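Local coordinates for YfkN protein (Bacillus subtilis subsp. subtilis, PDB 3GVE), which is a metallophosphoesterase-fold protein of the calcineurin-like phosphoesterase family, carrying a manganese and a magnesium ion side by side, at residues A[18-24]-A[63-69]; A[37-43]-A[283-287]; A[73-78]-A[334-338]; A[111-115]-A[179-183]. All coordinates share one frame; numbering follows the deposited sequence. Where two conformers were deposited one is given.

Contacts 1 to 4 spread over the calcineurin-like fold around its two-metal centre. Contact 1 joins the loops that follow strands 9-17 and 57-61, which run parallel in one mixed sheet, and alone of the four carries metal ligands. Contact 2, with its centre about 11 Å away, touches it directly and brings the start of helix 40-53 to strand 286-297 of the same sheet. Contact 3 lies toward the periphery, where helix 70-85, just after 63-69, meets helix 322-340 near the end of the chain. Contact 4 touches contact 1 where Asn112 and Tyr113 meet Gln67, and contact 3 where Tyr113 meets Glu73 and Val76. Contacts 2 and 3 tie early segments to late ones.

Contact 1: A[18-24]-A[63-69]; sequences TDIHANM and GDLIQGN. With MN (manganese (II) ion), chain C; MG (magnesium ion), chain D.
The dinuclear metal site of the calcineurin-like phosphoesterase fold is built here from the D-x-H and G-D loops, Asp19-Ile20-His21 and Gly63-Asp64, which follow two parallel strands of the sheet. Asp64 OD2 bridges the ions, 2.3 Å from the manganese ion and 2.4 Å from the magnesium ion. Asp19 OD1 and His21 NE2 bind manganese from the other loop, and a water also spans both metals. The Asp19 and Asp64 side chains run alongside each other with their carboxylate planes 87° apart; their facing oxygens are held together by the shared manganese. His251 completes the protein ligands of manganese, while Asn108, His216 and His249 serve magnesium.

Second-shell bonds orient these ligands. Asp19 OD2 takes Thr18 OG1 from above its carboxylate plane, besides the backbone N of His249, and Asp64 OD1 is held by the backbone N of His109. The backbones are stitched by Asp19 N to Gly63 O (3.0 Å) and His21 N to Asp64 O (2.9 Å), with a weak bond from Ala22 N to Leu65 O. A water accepts from Ile20 N and donates to Gly63 O, bridging the loops. Away from the metals, Leu65 CD1 lies against Ile20 CB and the methyl CE of selenomethionine Met24. Asp64 O lies over one face of the His21 ring, and both ring nitrogens are engaged: NE2 by manganese, and ND1 by Gln67 O at 2.9 Å, the acceptor lying close to the ring plane.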
loop_
_atom_site.group_PDB
_atom_site.type_symbol
_atom_site.label_atom_id
_atom_site.label_comp_id
_atom_site.label_asym_id
_atom_site.label_seq_id
_atom_site.Cartn_x
_atom_site.Cartn_y
_atom_site.Cartn_z
ATOM N N THR A 18 2.393 15.190 -3.564
ATOM C CA THR A 18 1.071 14.611 -3.385
ATOM C C THR A 18 1.166 13.201 -2.827
ATOM O O THR A 18 2.124 12.496 -3.076
ATOM C CB THR A 18 0.253 14.582 -4.724
ATOM O OG1 THR A 18 -1.148 14.383 -4.446
ATOM C CG2 THR A 18 0.761 13.490 -5.679
ATOM N N ASP A 19 0.136 12.797 -2.101
ATOM C CA ASP A 19 0.012 11.423 -1.629
ATOM C C ASP A 19 1.280 10.935 -0.904
ATOM O O ASP A 19 1.708 9.809 -1.041
ATOM C CB ASP A 19 -0.411 10.486 -2.780
ATOM C CG ASP A 19 -1.813 10.792 -3.279
ATOM O OD1 ASP A 19 -2.771 10.192 -2.747
ATOM O OD2 ASP A 19 -1.945 11.636 -4.195
ATOM N N ILE A 20 1.848 11.774 -0.016
ATOM C CA ILE A 20 3.074 11.477 0.741
ATOM C C ILE A 20 2.782 10.364 1.746
ATOM O O ILE A 20 3.655 9.531 2.019
ATOM C CB ILE A 20 3.593 12.778 1.427
ATOM C CG1 ILE A 20 4.180 13.711 0.409
ATOM C CG2 ILE A 20 4.631 12.437 2.465
ATOM C CD1 ILE A 20 5.286 13.330 -0.269
ATOM N N HIS A 21 1.577 10.360 2.285
ATOM C CA HIS A 21 1.039 9.308 3.145
ATOM C C HIS A 21 1.951 9.075 4.360
ATOM O O HIS A 21 2.269 7.951 4.723
ATOM C CB HIS A 21 0.787 8.018 2.335
ATOM C CG HIS A 21 -0.502 8.033 1.570
ATOM N ND1 HIS A 21 -1.727 8.006 2.190
ATOM C CD2 HIS A 21 -0.754 8.097 0.241
ATOM C CE1 HIS A 21 -2.679 8.039 1.276
ATOM N NE2 HIS A 21 -2.121 8.102 0.084
ATOM N N ALA A 22 2.365 10.182 4.968
ATOM C CA ALA A 22 3.123 10.186 6.243
ATOM C C ALA A 22 4.530 9.604 6.141
ATOM O O ALA A 22 5.193 9.389 7.139
ATOM C CB ALA A 22 2.331 9.493 7.372
ATOM N N ASN A 23 4.980 9.378 4.918
ATOM C CA ASN A 23 6.355 8.932 4.680
ATOM C C ASN A 23 7.340 10.108 4.724
ATOM O O ASN A 23 7.731 10.647 3.703
ATOM C CB ASN A 23 6.454 8.161 3.351
ATOM C CG ASN A 23 5.591 6.906 3.337
ATOM O OD1 ASN A 23 4.628 6.801 2.594
ATOM N ND2 ASN A 23 5.923 5.977 4.168
HETATM N N MSE A 24 7.721 10.471 5.942
HETATM C CA MSE A 24 8.671 11.555 6.209
HETATM C C MSE A 24 10.089 11.088 5.910
HETATM O O MSE A 24 10.788 11.678 5.118
HETATM C CB MSE A 24 8.563 12.007 7.667
HETATM C CG MSE A 24 7.192 12.633 7.990
HETATM SE SE MSE A 24 6.837 14.300 7.061
HETATM C CE MSE A 24 5.633 13.584 5.649
ATOM N N GLY A 63 -2.348 16.856 -0.568
ATOM C CA GLY A 63 -3.162 16.022 0.305
ATOM C C GLY A 63 -2.796 14.543 0.313
ATOM O O GLY A 63 -1.858 14.124 -0.343
ATOM N N ASP A 64 -3.559 13.759 1.071
ATOM C CA ASP A 64 -3.184 12.381 1.472
ATOM C C ASP A 64 -1.769 12.421 2.083
ATOM O O ASP A 64 -0.854 11.719 1.671
ATOM C CB ASP A 64 -3.294 11.376 0.307
ATOM C CG ASP A 64 -4.661 10.736 0.214
ATOM O OD1 ASP A 64 -5.586 11.237 0.885
ATOM O OD2 ASP A 64 -4.785 9.757 -0.556
ATOM N N LEU A 65 -1.633 13.286 3.081
ATOM C CA LEU A 65 -0.361 13.648 3.703
ATOM C C LEU A 65 -0.143 13.051 5.102
ATOM O O LEU A 65 0.931 12.568 5.398
ATOM C CB LEU A 65 -0.267 15.175 3.780
ATOM C CG LEU A 65 0.885 15.739 4.616
ATOM C CD1 LEU A 65 2.204 15.451 3.947
ATOM C CD2 LEU A 65 0.692 17.264 4.826
ATOM N N ILE A 66 -1.161 13.109 5.950
ATOM C CA ILE A 66 -0.983 12.835 7.367
ATOM C C ILE A 66 -1.291 11.408 7.800
ATOM O O ILE A 66 -1.125 11.070 8.963
ATOM C CB ILE A 66 -1.819 13.816 8.228
ATOM C CG1 ILE A 66 -3.322 13.507 8.111
ATOM C CG2 ILE A 66 -1.492 15.259 7.860
ATOM C CD1 ILE A 66 -4.207 14.365 9.017
ATOM N N GLN A 67 -1.739 10.579 6.870
ATOM C CA GLN A 67 -2.170 9.217 7.172
ATOM C C GLN A 67 -1.553 8.232 6.198
ATOM O O GLN A 67 -1.337 8.548 5.048
ATOM C CB GLN A 67 -3.694 9.139 7.054
ATOM C CG GLN A 67 -4.296 7.817 7.535
ATOM C CD GLN A 67 -4.250 6.678 6.513
ATOM O OE1 GLN A 67 -4.346 5.510 6.878
ATOM N NE2 GLN A 67 -4.138 7.010 5.263
ATOM N N GLY A 68 -1.280 7.031 6.678
ATOM C CA GLY A 68 -0.904 5.938 5.801
ATOM C C GLY A 68 0.093 4.940 6.354
ATOM O O GLY A 68 0.142 3.806 5.927
ATOM N N ASN A 69 0.907 5.380 7.302
ATOM C CA ASN A 69 1.927 4.513 7.899
ATOM C C ASN A 69 1.936 4.626 9.428
ATOM O O ASN A 69 1.146 5.351 9.975
ATOM C CB ASN A 69 3.307 4.725 7.250
ATOM C CG ASN A 69 3.970 6.049 7.626
ATOM O OD1 ASN A 69 4.966 6.447 7.028
ATOM N ND2 ASN A 69 3.452 6.701 8.623
HETATM MN MN MN C . -3.390 8.397 -1.732
HETATM MG MG MG D . -6.561 10.025 -2.181
HETATM O O HOH W 1 0.907 14.534 0.418
HETATM O O HOH W 2 -5.160 8.217 -3.032
HETATM O O HOH W 3 -4.433 6.574 -0.936
#

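Contact 2: A[37-43]-A[283-287]; sequences DFGLART and WGKYL
With chi1 at 63°, Phe38 has its CG between the backbone N and the carbonyl carbon, and Trp283, whose CG stands anti to its own carbonyl carbon (chi1 -65°), extends beside it in the same direction. The two aromatic groups thereby form a T-shaped (edge-to-face) pair: the CE3-CZ3 edge of the indole meets the phenyl face, CE3 lying over the ring centre and 3.7 Å from Phe38 CD2. The planes are 75° apart. Asn23 touches both side chains, linking the pair to the loop that carries metal ligands.

Beside the rings, the extended Lys285 chain runs past Phe38 CB, and its CG rests 3.4 Å from Asp37 O. In the conformer given, Lys285 NZ stands 3.8 Å from Asp37 OD1, a long and doubtful salt bridge, since Asp37 has a second conformer. Asp37 also packs against Asp37 of the second subunit, placing this end of the contact by the dimer interface.

At the start of helix 40-53, Gly39 N donates to Trp283 O at 2.9 Å, nearly in line with the carbonyl bond. Gly39 is the N-cap residue, and its O accepts from Arg42 N and Thr43 N in the first turn. Thr43 OG1 comes within 2.7 Å of Gly284 O and 3.1 Å of Gly39 O, so its one proton has two possible acceptors. Thr43 CG2 continues the contact toward Leu287 CB in strand 286-297. One backbone bond, with the Thr43 hydroxyl close by, thus joins the helix start to the turn before the strand, while an aromatic pair covers the flank.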
loop_
_atom_site.group_PDB
_atom_site.type_symbol
_atom_site.label_atom_id
_atom_site.label_comp_id
_atom_site.label_asym_id
_atom_site.label_seq_id
_atom_site.Cartn_x
_atom_site.Cartn_y
_atom_site.Cartn_z
ATOM N N ASP A 37 13.779 4.306 -1.925
ATOM C CA ASP A 37 12.704 4.284 -2.914
ATOM C C ASP A 37 11.727 5.459 -2.773
ATOM O O ASP A 37 11.095 5.826 -3.730
ATOM C CB ASP A 37 11.953 2.941 -2.759
ATOM C CG ASP A 37 10.893 2.690 -3.824
ATOM O OD1 ASP A 37 9.729 2.373 -3.459
ATOM O OD2 ASP A 37 11.229 2.747 -5.022
ATOM N N PHE A 38 11.593 6.016 -1.572
ATOM C CA PHE A 38 10.556 7.013 -1.298
ATOM C C PHE A 38 10.878 7.854 -0.074
ATOM O O PHE A 38 11.886 7.639 0.571
ATOM C CB PHE A 38 9.184 6.330 -1.140
ATOM C CG PHE A 38 9.077 5.363 0.035
ATOM C CD1 PHE A 38 8.875 5.831 1.308
ATOM C CD2 PHE A 38 9.135 3.996 -0.155
ATOM C CE1 PHE A 38 8.750 4.976 2.377
ATOM C CE2 PHE A 38 9.013 3.143 0.911
ATOM C CZ PHE A 38 8.834 3.635 2.184
ATOM N N GLY A 39 10.004 8.806 0.237
ATOM C CA GLY A 39 10.103 9.590 1.455
ATOM C C GLY A 39 10.403 11.057 1.235
ATOM O O GLY A 39 11.226 11.389 0.415
ATOM N N LEU A 40 9.707 11.914 1.972
ATOM C CA LEU A 40 9.870 13.357 1.856
ATOM C C LEU A 40 11.308 13.807 2.134
ATOM O O LEU A 40 11.751 14.769 1.574
ATOM C CB LEU A 40 8.869 14.073 2.766
ATOM C CG LEU A 40 8.770 15.601 2.633
ATOM C CD1 LEU A 40 8.565 16.047 1.186
ATOM C CD2 LEU A 40 7.662 16.109 3.545
ATOM N N ALA A 41 12.026 13.075 2.977
ATOM C CA ALA A 41 13.430 13.382 3.212
ATOM C C ALA A 41 14.248 13.362 1.911
ATOM O O ALA A 41 15.195 14.107 1.788
ATOM C CB ALA A 41 14.027 12.431 4.242
ATOM N N ARG A 42 13.865 12.523 0.952
ATOM C CA ARG A 42 14.497 12.513 -0.366
ATOM C C ARG A 42 13.876 13.534 -1.315
ATOM O O ARG A 42 14.578 14.231 -1.987
ATOM C CB ARG A 42 14.485 11.100 -0.971
ATOM C CG ARG A 42 15.511 10.206 -0.282
ATOM C CD ARG A 42 15.464 8.756 -0.727
ATOM N NE ARG A 42 16.587 8.018 -0.134
ATOM C CZ ARG A 42 17.763 7.846 -0.717
ATOM N NH1 ARG A 42 18.006 8.303 -1.937
ATOM N NH2 ARG A 42 18.702 7.175 -0.076
ATOM N N THR A 43 12.554 13.637 -1.329
ATOM C CA THR A 43 11.902 14.599 -2.223
ATOM C C THR A 43 12.366 16.028 -1.951
ATOM O O THR A 43 12.483 16.822 -2.864
ATOM C CB THR A 43 10.360 14.547 -2.089
ATOM O OG1 THR A 43 9.954 13.236 -1.705
ATOM C CG2 THR A 43 9.669 14.959 -3.399
ATOM N N TRP A 283 4.022 8.960 -2.257
ATOM C CA TRP A 283 5.042 8.719 -1.230
ATOM C C TRP A 283 6.330 9.530 -1.404
ATOM O O TRP A 283 7.358 9.188 -0.851
ATOM C CB TRP A 283 5.373 7.213 -1.138
ATOM C CG TRP A 283 4.254 6.342 -0.671
ATOM C CD1 TRP A 283 2.945 6.638 -0.610
ATOM C CD2 TRP A 283 4.390 4.998 -0.199
ATOM N NE1 TRP A 283 2.234 5.556 -0.118
ATOM C CE2 TRP A 283 3.108 4.537 0.139
ATOM C CE3 TRP A 283 5.479 4.145 -0.035
ATOM C CZ2 TRP A 283 2.878 3.250 0.647
ATOM C CZ3 TRP A 283 5.254 2.875 0.467
ATOM C CH2 TRP A 283 3.965 2.445 0.804
ATOM N N GLY A 284 6.257 10.599 -2.184
ATOM C CA GLY A 284 7.417 11.426 -2.448
ATOM C C GLY A 284 8.350 10.891 -3.516
ATOM O O GLY A 284 9.453 11.352 -3.627
ATOM N N LYS A 285 7.896 9.939 -4.323
ATOM C CA LYS A 285 8.738 9.348 -5.373
ATOM C C LYS A 285 9.089 10.289 -6.539
ATOM O O LYS A 285 10.060 10.078 -7.243
ATOM C CB LYS A 285 8.107 8.049 -5.899
ATOM C CG LYS A 285 8.071 6.914 -4.855
ATOM C CD LYS A 285 7.246 5.719 -5.343
ATOM C CE LYS A 285 7.155 4.603 -4.297
ATOM N NZ LYS A 285 6.338 3.483 -4.846
ATOM N N TYR A 286 8.284 11.329 -6.707
ATOM C CA TYR A 286 8.481 12.351 -7.725
ATOM C C TYR A 286 8.114 13.700 -7.112
ATOM O O TYR A 286 7.336 13.759 -6.164
ATOM C CB TYR A 286 7.562 12.097 -8.916
ATOM C CG TYR A 286 8.009 11.022 -9.872
ATOM C CD1 TYR A 286 8.522 11.352 -11.110
ATOM C CD2 TYR A 286 7.890 9.686 -9.547
ATOM C CE1 TYR A 286 8.923 10.363 -12.009
ATOM C CE2 TYR A 286 8.289 8.697 -10.438
ATOM C CZ TYR A 286 8.799 9.050 -11.654
ATOM O OH TYR A 286 9.195 8.066 -12.536
ATOM N N LEU A 287 8.690 14.760 -7.659
ATOM C CA LEU A 287 8.265 16.129 -7.392
ATOM C C LEU A 287 7.589 16.665 -8.660
ATOM O O LEU A 287 8.090 16.484 -9.760
ATOM C CB LEU A 287 9.475 16.997 -7.083
ATOM C CG LEU A 287 9.161 18.447 -6.708
ATOM C CD1 LEU A 287 8.420 18.489 -5.383
ATOM C CD2 LEU A 287 10.451 19.268 -6.651
#

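Contact 3: A[73-78]-A[334-338]; sequences EYAVKY and NTLEY
Helices 73-78 and 334-338 cross almost perpendicularly, at 84°, with their axes 10.2 Å apart and Tyr74 and Thr335 as the nearest backbone positions. The packing is knobs-into-holes in character: Tyr338 is the knob, set among Glu73, Tyr74, Lys77 and Tyr78 of the helix that follows the metal-bearing loop 63-69. Its CG is anti to the backbone N (chi1 161°), which sends the ring across to the other helix.

Tyr74 slides past Tyr338 in the opposite direction, its CD1 4.0 Å from Tyr338 CB. One face of the Tyr74 ring lies against the backbone of Asn334 and Thr335, and Asn334 CB comes to 3.4 Å from Tyr74 CZ. Thr335 OG1, bonded to Thr331 O in its own helix, abuts Tyr74 CB at 3.4 Å. On another flank, Tyr78 CE2 reaches Tyr338 CD1 at 3.7 Å, the two rings meeting obliquely.

The Tyr338 hydroxyl ends between opposite charges, both close to its ring plane. It accepts from Lys77 NZ at 2.9 Å and donates to Glu73 OE2 at 2.8 Å, meeting that oxygen on its anti side.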
loop_
_atom_site.group_PDB
_atom_site.type_symbol
_atom_site.label_atom_id
_atom_site.label_comp_id
_atom_site.label_asym_id
_atom_site.label_seq_id
_atom_site.Cartn_x
_atom_site.Cartn_y
_atom_site.Cartn_z
ATOM N N GLU A 73 -0.023 7.013 12.509
ATOM C CA GLU A 73 -0.718 6.348 13.622
ATOM C C GLU A 73 -0.174 6.828 14.961
ATOM O O GLU A 73 -0.911 7.085 15.881
ATOM C CB GLU A 73 -0.493 4.840 13.575
ATOM C CG GLU A 73 -1.227 4.113 12.530
ATOM C CD GLU A 73 -0.748 2.656 12.426
ATOM O OE1 GLU A 73 -0.979 2.068 11.370
ATOM O OE2 GLU A 73 -0.119 2.116 13.377
ATOM N N TYR A 74 1.141 6.939 15.049
ATOM C CA TYR A 74 1.764 7.414 16.269
ATOM C C TYR A 74 1.204 8.794 16.653
ATOM O O TYR A 74 0.897 9.066 17.801
ATOM C CB TYR A 74 3.301 7.460 16.123
ATOM C CG TYR A 74 3.936 8.078 17.347
ATOM C CD1 TYR A 74 4.183 7.313 18.473
ATOM C CD2 TYR A 74 4.210 9.435 17.405
ATOM C CE1 TYR A 74 4.714 7.863 19.597
ATOM C CE2 TYR A 74 4.743 9.997 18.543
ATOM C CZ TYR A 74 4.998 9.206 19.627
ATOM O OH TYR A 74 5.528 9.753 20.773
ATOM N N ALA A 75 1.056 9.677 15.672
ATOM C CA ALA A 75 0.598 11.015 15.956
ATOM C C ALA A 75 -0.817 11.058 16.536
ATOM O O ALA A 75 -1.076 11.699 17.536
ATOM C CB ALA A 75 0.714 11.881 14.745
ATOM N N VAL A 76 -1.713 10.333 15.887
ATOM C CA VAL A 76 -3.083 10.309 16.358
ATOM C C VAL A 76 -3.219 9.593 17.713
ATOM O O VAL A 76 -3.996 10.009 18.538
ATOM C CB VAL A 76 -4.059 9.792 15.260
ATOM C CG1 VAL A 76 -3.953 8.297 15.061
ATOM C CG2 VAL A 76 -5.478 10.200 15.565
ATOM N N LYS A 77 -2.444 8.543 17.942
ATOM C CA LYS A 77 -2.559 7.802 19.194
ATOM C C LYS A 77 -1.906 8.534 20.360
ATOM O O LYS A 77 -2.492 8.626 21.419
ATOM C CB LYS A 77 -1.978 6.397 19.041
ATOM C CG LYS A 77 -2.808 5.503 18.151
ATOM C CD LYS A 77 -2.265 4.088 18.158
ATOM C CE LYS A 77 -3.049 3.180 17.246
ATOM N NZ LYS A 77 -2.604 1.761 17.414
ATOM N N TYR A 78 -0.699 9.040 20.164
ATOM C CA TYR A 78 0.067 9.646 21.255
ATOM C C TYR A 78 -0.117 11.147 21.450
ATOM O O TYR A 78 0.163 11.653 22.515
ATOM C CB TYR A 78 1.556 9.312 21.118
ATOM C CG TYR A 78 1.875 7.882 21.490
ATOM C CD1 TYR A 78 2.424 7.564 22.734
ATOM C CD2 TYR A 78 1.600 6.848 20.615
ATOM C CE1 TYR A 78 2.701 6.250 23.060
ATOM C CE2 TYR A 78 1.862 5.558 20.943
ATOM C CZ TYR A 78 2.419 5.265 22.161
ATOM O OH TYR A 78 2.675 3.964 22.473
ATOM N N ASN A 334 10.311 7.791 18.171
ATOM C CA ASN A 334 9.153 7.400 18.964
ATOM C C ASN A 334 8.274 6.401 18.219
ATOM O O ASN A 334 7.698 5.499 18.797
ATOM C CB ASN A 334 8.327 8.636 19.368
ATOM C CG ASN A 334 9.056 9.537 20.358
ATOM O OD1 ASN A 334 10.052 9.157 20.945
ATOM N ND2 ASN A 334 8.552 10.732 20.529
ATOM N N THR A 335 8.172 6.590 16.909
ATOM C CA THR A 335 7.420 5.672 16.069
ATOM C C THR A 335 8.076 4.281 16.016
ATOM O O THR A 335 7.400 3.277 16.073
ATOM C CB THR A 335 7.214 6.258 14.656
ATOM O OG1 THR A 335 6.439 7.452 14.768
ATOM C CG2 THR A 335 6.478 5.287 13.748
ATOM N N LEU A 336 9.392 4.251 15.894
ATOM C CA LEU A 336 10.096 2.978 15.942
ATOM C C LEU A 336 9.766 2.234 17.239
ATOM O O LEU A 336 9.512 1.058 17.214
ATOM C CB LEU A 336 11.598 3.191 15.837
ATOM C CG LEU A 336 12.159 3.713 14.521
ATOM C CD1 LEU A 336 13.642 3.998 14.660
ATOM C CD2 LEU A 336 11.909 2.783 13.335
ATOM N N GLU A 337 9.759 2.937 18.363
ATOM C CA GLU A 337 9.458 2.313 19.649
ATOM C C GLU A 337 8.034 1.778 19.629
ATOM O O GLU A 337 7.749 0.680 20.069
ATOM C CB GLU A 337 9.646 3.327 20.772
ATOM C CG GLU A 337 9.429 2.789 22.180
ATOM C CD GLU A 337 9.711 3.814 23.275
ATOM O OE1 GLU A 337 10.212 3.419 24.347
ATOM O OE2 GLU A 337 9.420 5.008 23.094
ATOM N N TYR A 338 7.134 2.590 19.099
ATOM C CA TYR A 338 5.725 2.246 18.998
ATOM C C TYR A 338 5.503 0.979 18.167
ATOM O O TYR A 338 4.724 0.111 18.535
ATOM C CB TYR A 338 4.971 3.438 18.397
ATOM C CG TYR A 338 3.616 3.121 17.823
ATOM C CD1 TYR A 338 2.571 2.725 18.627
ATOM C CD2 TYR A 338 3.386 3.234 16.472
ATOM C CE1 TYR A 338 1.336 2.435 18.086
ATOM C CE2 TYR A 338 2.187 2.951 15.936
ATOM C CZ TYR A 338 1.154 2.555 16.726
ATOM O OH TYR A 338 -0.059 2.273 16.153
#

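Contact 4: A[111-115]-A[179-183]; sequences FNYGL and DKKNL
Asp179, just before the short helix 180-183, opens the contact by turning its carboxylate toward the Phe111-Gly114 turn. Its OD2 receives Asn112 ND2 at 2.8 Å, on the syn side of the carboxylate and within the amide plane of Asn112, although the two side chains cross at about a right angle. The other end of that amide, OD1, is bonded to His109 ND1, so Asn112 is gripped at both ends and its amide rotation is fixed. A water donates to Asp179 OD1, its oxygen 2.7 Å away, and Asn182 ND2 adds a weak bond to the same atom.

One helical turn on comes Asn182, whose CG is anti to its carbonyl carbon (chi1 -73°) and whose amide thereby faces the turn. Asn182 ND2 donates to Phe111 O at 3.2 Å, in the carbonyl plane, and more weakly to Asn112 O. Phe111 O also accepts Gly114 N, the bond that closes the turn. A water joins the backbones by accepting from Leu115 N and donating to Asn182 O.

Leu183 finishes the segment with apolar contacts: its CD2 packs 3.7 Å from Leu115 CD2 and 4.0 Å from Phe111 CD1, beside Ile175. The arrangement is a type I beta turn held by Asp179 just ahead of a short helix and by Asn182 within it, leading through N-cap Gly114 into helix 115-123, with the Asn112 side chain about 9 Å from the magnesium ion of the calcineurin-like metal site.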
loop_
_atom_site.group_PDB
_atom_site.type_symbol
_atom_site.label_atom_id
_atom_site.label_comp_id
_atom_site.label_asym_id
_atom_site.label_seq_id
_atom_site.Cartn_x
_atom_site.Cartn_y
_atom_site.Cartn_z
ATOM N N PHE A 111 -9.358 12.626 6.456
ATOM C CA PHE A 111 -10.581 12.477 7.233
ATOM C C PHE A 111 -10.647 11.201 8.058
ATOM O O PHE A 111 -11.569 11.018 8.819
ATOM C CB PHE A 111 -11.787 12.552 6.286
ATOM C CG PHE A 111 -11.934 13.895 5.621
ATOM C CD1 PHE A 111 -12.586 14.922 6.264
ATOM C CD2 PHE A 111 -11.377 14.136 4.381
ATOM C CE1 PHE A 111 -12.693 16.166 5.669
ATOM C CE2 PHE A 111 -11.475 15.362 3.795
ATOM C CZ PHE A 111 -12.133 16.371 4.430
ATOM N N ASN A 112 -9.667 10.318 7.884
ATOM C CA ASN A 112 -9.693 8.979 8.492
ATOM C C ASN A 112 -9.700 8.999 10.024
ATOM O O ASN A 112 -10.162 8.070 10.648
ATOM C CB ASN A 112 -8.473 8.137 8.068
ATOM C CG ASN A 112 -8.474 7.686 6.607
ATOM O OD1 ASN A 112 -7.506 7.087 6.197
ATOM N ND2 ASN A 112 -9.522 7.951 5.851
ATOM N N TYR A 113 -9.164 10.053 10.620
ATOM C CA TYR A 113 -9.040 10.129 12.077
ATOM C C TYR A 113 -10.066 11.078 12.697
ATOM O O TYR A 113 -9.972 11.421 13.867
ATOM C CB TYR A 113 -7.615 10.539 12.453
ATOM C CG TYR A 113 -6.567 9.517 12.060
ATOM C CD1 TYR A 113 -6.831 8.166 12.153
ATOM C CD2 TYR A 113 -5.330 9.901 11.611
ATOM C CE1 TYR A 113 -5.897 7.231 11.799
ATOM C CE2 TYR A 113 -4.376 8.953 11.255
ATOM C CZ TYR A 113 -4.669 7.627 11.363
ATOM O OH TYR A 113 -3.728 6.700 11.015
ATOM N N GLY A 114 -11.047 11.480 11.900
ATOM C CA GLY A 114 -12.133 12.308 12.395
ATOM C C GLY A 114 -11.937 13.790 12.148
ATOM O O GLY A 114 -10.847 14.246 11.912
ATOM N N LEU A 115 -13.022 14.541 12.221
ATOM C CA LEU A 115 -13.017 15.968 11.926
ATOM C C LEU A 115 -12.236 16.795 12.956
ATOM O O LEU A 115 -11.595 17.753 12.600
ATOM C CB LEU A 115 -14.450 16.494 11.809
ATOM C CG LEU A 115 -15.231 16.016 10.566
ATOM C CD1 LEU A 115 -16.728 16.304 10.710
ATOM C CD2 LEU A 115 -14.707 16.682 9.286
ATOM N N ASP A 179 -15.387 7.457 4.523
ATOM C CA ASP A 179 -15.409 7.895 5.928
ATOM C C ASP A 179 -16.848 8.164 6.403
ATOM O O ASP A 179 -17.123 9.105 7.114
ATOM C CB ASP A 179 -14.494 9.114 6.152
ATOM C CG ASP A 179 -13.134 8.715 6.672
ATOM O OD1 ASP A 179 -13.078 8.023 7.699
ATOM O OD2 ASP A 179 -12.126 9.063 6.048
ATOM N N LYS A 180 -17.755 7.292 5.983
ATOM C CA LYS A 180 -19.149 7.360 6.418
ATOM C C LYS A 180 -19.317 7.541 7.952
ATOM O O LYS A 180 -20.027 8.412 8.396
ATOM C CB LYS A 180 -19.909 6.129 5.936
ATOM C CG LYS A 180 -21.402 6.176 6.232
ATOM C CD LYS A 180 -22.162 5.127 5.427
ATOM C CE LYS A 180 -23.614 5.047 5.841
ATOM N NZ LYS A 180 -23.680 4.233 7.064
ATOM N N LYS A 181 -18.625 6.739 8.740
ATOM C CA LYS A 181 -18.760 6.821 10.197
ATOM C C LYS A 181 -18.351 8.197 10.712
ATOM O O LYS A 181 -19.017 8.770 11.549
ATOM C CB LYS A 181 -17.970 5.707 10.894
ATOM C CG LYS A 181 -18.087 5.690 12.415
ATOM C CD LYS A 181 -17.426 4.451 13.007
ATOM C CE LYS A 181 -18.232 3.861 14.177
ATOM N NZ LYS A 181 -17.514 2.768 14.902
ATOM N N ASN A 182 -17.248 8.729 10.197
ATOM C CA ASN A 182 -16.760 10.032 10.667
ATOM C C ASN A 182 -17.487 11.233 10.102
ATOM O O ASN A 182 -17.402 12.316 10.655
ATOM C CB ASN A 182 -15.271 10.208 10.346
ATOM C CG ASN A 182 -14.373 9.380 11.224
ATOM O OD1 ASN A 182 -14.731 9.030 12.329
ATOM N ND2 ASN A 182 -13.180 9.066 10.725
ATOM N N LEU A 183 -18.177 11.050 8.981
ATOM C CA LEU A 183 -18.694 12.188 8.233
ATOM C C LEU A 183 -20.209 12.286 8.065
ATOM O O LEU A 183 -20.722 13.372 7.909
ATOM C CB LEU A 183 -18.035 12.264 6.852
ATOM C CG LEU A 183 -16.500 12.356 6.882
ATOM C CD1 LEU A 183 -16.009 12.502 5.440
ATOM C CD2 LEU A 183 -16.042 13.546 7.728
HETATM O O HOH W 4 -11.640 5.878 8.396
HETATM O O HOH W 5 -15.562 13.083 12.618
#